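Local coordinates for protein OBCA, Oxalate Biosynthetic Component A (Burkholderia glumae, PDB 4NNB) that is a TIM-barrel-type protein of the beta-keto acid cleavage enzyme family that holds a magnesium ion and an oxaloacetate ion, at residues 201-206 and 226-231. Numbering follows the deposited sequence.
Sequences LPITPE and HTRDLS. With MG (magnesium ion), chain B; OAA (oxaloacetate ion), chain C.
With chi1 at 62°, I203 sets CG1 between its backbone N and carbonyl carbon and carries CD1 to L230, whose own chi1 of -53° holds CG anti to the carbonyl carbon. The two side chains meet obliquely at their ends: I203 CD1 lies 3.8 Å from L230 CD2 and 3.9 Å from L230 CD1. L230 CD1 also touches I203 O and, at 4.0 Å, T204 CG2; the T204 and L230 side chains cross at about a right angle. The R228 chain is bent at chi2, and its guanidinium is approached obliquely by L201, with CD2 4.0 Å from NH2, a van der Waals contact of a methyl with the charged group. The polar end of R228 is held by backbone carbonyls: NE bonds to G14 O, NH1 to Q249 O, and NH2 to I13 O and P17 O. These four bonds fix the rotation of the guanidinium.

No direct hydrogen bond joins the segments; one water does, donating to I203 O (2.9 Å) and accepting from R228 N (2.9 Å). Beyond the interface, two donors grip D229 OD1: S231 OG on its syn lone pair, and S231 N (164°) from above the carboxylate plane, which closes an Asx turn, while D229 OD2 forms a salt bridge with R250.

At the other end of 226-231, H226 NE2 binds magnesium at 2.1 Å, alongside H224, E475 and the oxaloacetate ion, so the packing lies on the continuation of a metal-binding barrel strand. Through I203, whose CA is 6.1 Å from that of R228, the loop leading into helix 205-217, with T204 at its N-cap, rests against the end of strand 222-229, which pairs with strands 5-10 and 273-276 in parallel and 250-251 antiparallel.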
loop_
_atom_site.group_PDB
_atom_site.type_symbol
_atom_site.label_atom_id
_atom_site.label_comp_id
_atom_site.label_asym_id
_atom_site.label_seq_id
_atom_site.Cartn_x
_atom_site.Cartn_y
_atom_site.Cartn_z
ATOM N N LEU A 201 -4.775 -2.235 -7.808
ATOM C CA LEU A 201 -3.759 -1.186 -7.693
ATOM C C LEU A 201 -3.651 -0.358 -8.974
ATOM O O LEU A 201 -3.373 -0.902 -10.047
ATOM C CB LEU A 201 -2.386 -1.787 -7.388
ATOM C CG LEU A 201 -1.355 -0.721 -6.991
ATOM C CD1 LEU A 201 -1.570 -0.311 -5.537
ATOM C CD2 LEU A 201 0.079 -1.223 -7.225
ATOM N N PRO A 202 -3.848 0.965 -8.865
ATOM C CA PRO A 202 -3.760 1.839 -10.046
ATOM C C PRO A 202 -2.336 2.300 -10.320
ATOM O O PRO A 202 -1.693 2.936 -9.469
ATOM C CB PRO A 202 -4.633 3.037 -9.667
ATOM C CG PRO A 202 -4.514 3.117 -8.141
ATOM C CD PRO A 202 -4.223 1.704 -7.641
ATOM N N ILE A 203 -1.847 1.984 -11.514
ATOM C CA ILE A 203 -0.473 2.326 -11.856
ATOM C C ILE A 203 -0.353 3.170 -13.126
ATOM O O ILE A 203 0.750 3.496 -13.559
ATOM C CB ILE A 203 0.385 1.069 -11.966
ATOM C CG1 ILE A 203 -0.127 0.143 -13.077
ATOM C CG2 ILE A 203 0.405 0.337 -10.631
ATOM C CD1 ILE A 203 0.732 -1.105 -13.246
ATOM N N THR A 204 -1.491 3.539 -13.702
ATOM C CA THR A 204 -1.497 4.359 -14.913
ATOM C C THR A 204 -2.207 5.670 -14.625
ATOM O O THR A 204 -2.987 5.756 -13.668
ATOM C CB THR A 204 -2.213 3.645 -16.076
ATOM O OG1 THR A 204 -3.600 3.505 -15.762
ATOM C CG2 THR A 204 -1.606 2.281 -16.327
ATOM N N PRO A 205 -1.937 6.703 -15.442
ATOM C CA PRO A 205 -2.604 7.991 -15.216
ATOM C C PRO A 205 -4.124 7.872 -15.154
ATOM O O PRO A 205 -4.754 8.516 -14.300
ATOM C CB PRO A 205 -2.184 8.811 -16.435
ATOM C CG PRO A 205 -0.808 8.279 -16.774
ATOM C CD PRO A 205 -0.883 6.793 -16.476
ATOM N N GLU A 206 -4.704 7.052 -16.029
ATOM C CA GLU A 206 -6.161 6.895 -16.084
ATOM C C GLU A 206 -6.698 6.254 -14.814
ATOM O O GLU A 206 -7.659 6.738 -14.217
ATOM C CB GLU A 206 -6.566 6.033 -17.283
ATOM C CG GLU A 206 -7.883 6.450 -17.920
ATOM C CD GLU A 206 -7.715 7.613 -18.878
ATOM O OE1 GLU A 206 -6.576 7.851 -19.339
ATOM O OE2 GLU A 206 -8.721 8.291 -19.168
ATOM N N HIS A 226 1.794 8.466 -5.760
ATOM C CA HIS A 226 3.045 8.050 -6.389
ATOM C C HIS A 226 2.759 7.720 -7.851
ATOM O O HIS A 226 1.613 7.441 -8.231
ATOM C CB HIS A 226 3.590 6.757 -5.774
ATOM C CG HIS A 226 4.145 6.893 -4.390
ATOM N ND1 HIS A 226 5.443 6.552 -4.080
ATOM C CD2 HIS A 226 3.559 7.261 -3.222
ATOM C CE1 HIS A 226 5.643 6.722 -2.783
ATOM N NE2 HIS A 226 4.516 7.153 -2.241
ATOM N N THR A 227 3.810 7.712 -8.661
ATOM C CA THR A 227 3.765 7.137 -9.996
ATOM C C THR A 227 4.724 5.953 -10.063
ATOM O O THR A 227 5.569 5.776 -9.180
ATOM C CB THR A 227 4.124 8.172 -11.076
ATOM O OG1 THR A 227 5.322 8.868 -10.690
ATOM C CG2 THR A 227 2.983 9.178 -11.248
ATOM N N ARG A 228 4.581 5.142 -11.109
ATOM C CA ARG A 228 5.404 3.952 -11.302
ATOM C C ARG A 228 5.934 3.919 -12.728
ATOM O O ARG A 228 5.252 4.335 -13.659
ATOM C CB ARG A 228 4.588 2.670 -11.078
ATOM C CG ARG A 228 3.925 2.533 -9.704
ATOM C CD ARG A 228 4.928 2.447 -8.570
ATOM N NE ARG A 228 4.239 2.121 -7.323
ATOM C CZ ARG A 228 3.947 0.878 -6.942
ATOM N NH1 ARG A 228 4.318 -0.159 -7.694
ATOM N NH2 ARG A 228 3.305 0.669 -5.801
ATOM N N ASP A 229 7.141 3.387 -12.894
ATOM C CA ASP A 229 7.757 3.262 -14.215
ATOM C C ASP A 229 7.303 1.947 -14.868
ATOM O O ASP A 229 7.591 0.865 -14.357
ATOM C CB ASP A 229 9.285 3.332 -14.039
ATOM C CG ASP A 229 10.065 2.915 -15.280
ATOM O OD1 ASP A 229 9.538 3.005 -16.401
ATOM O OD2 ASP A 229 11.238 2.514 -15.115
ATOM N N LEU A 230 6.576 2.043 -15.980
ATOM C CA LEU A 230 6.053 0.854 -16.665
ATOM C C LEU A 230 6.734 0.605 -18.014
ATOM O O LEU A 230 6.225 -0.162 -18.831
ATOM C CB LEU A 230 4.537 0.962 -16.890
ATOM C CG LEU A 230 3.620 1.270 -15.702
ATOM C CD1 LEU A 230 2.153 1.081 -16.079
ATOM C CD2 LEU A 230 3.986 0.410 -14.511
ATOM N N SER A 231 7.876 1.246 -18.247
ATOM C CA SER A 231 8.547 1.168 -19.547
ATOM C C SER A 231 9.152 -0.214 -19.811
ATOM O O SER A 231 9.466 -0.554 -20.954
ATOM C CB SER A 231 9.642 2.235 -19.636
ATOM O OG SER A 231 10.612 2.033 -18.620
HETATM MG MG MG B . 4.349 7.749 -0.237
HETATM O O1 OAA C . 7.458 10.689 0.677
HETATM O O2 OAA C . 5.798 9.413 -0.197
HETATM O O4 OAA C . 7.580 4.697 1.228
HETATM O O5 OAA C . 9.311 6.125 0.729
HETATM O O3 OAA C . 5.926 6.720 0.096
HETATM C C1 OAA C . 6.887 9.523 0.515
HETATM C C2 OAA C . 7.517 8.315 1.172
HETATM C C3 OAA C . 7.075 6.966 0.651
HETATM C C4 OAA C . 8.040 5.869 0.868
HETATM O O HOH W 1 2.300 5.836 -12.724
HETATM O O HOH W 2 4.307 7.843 2.021
#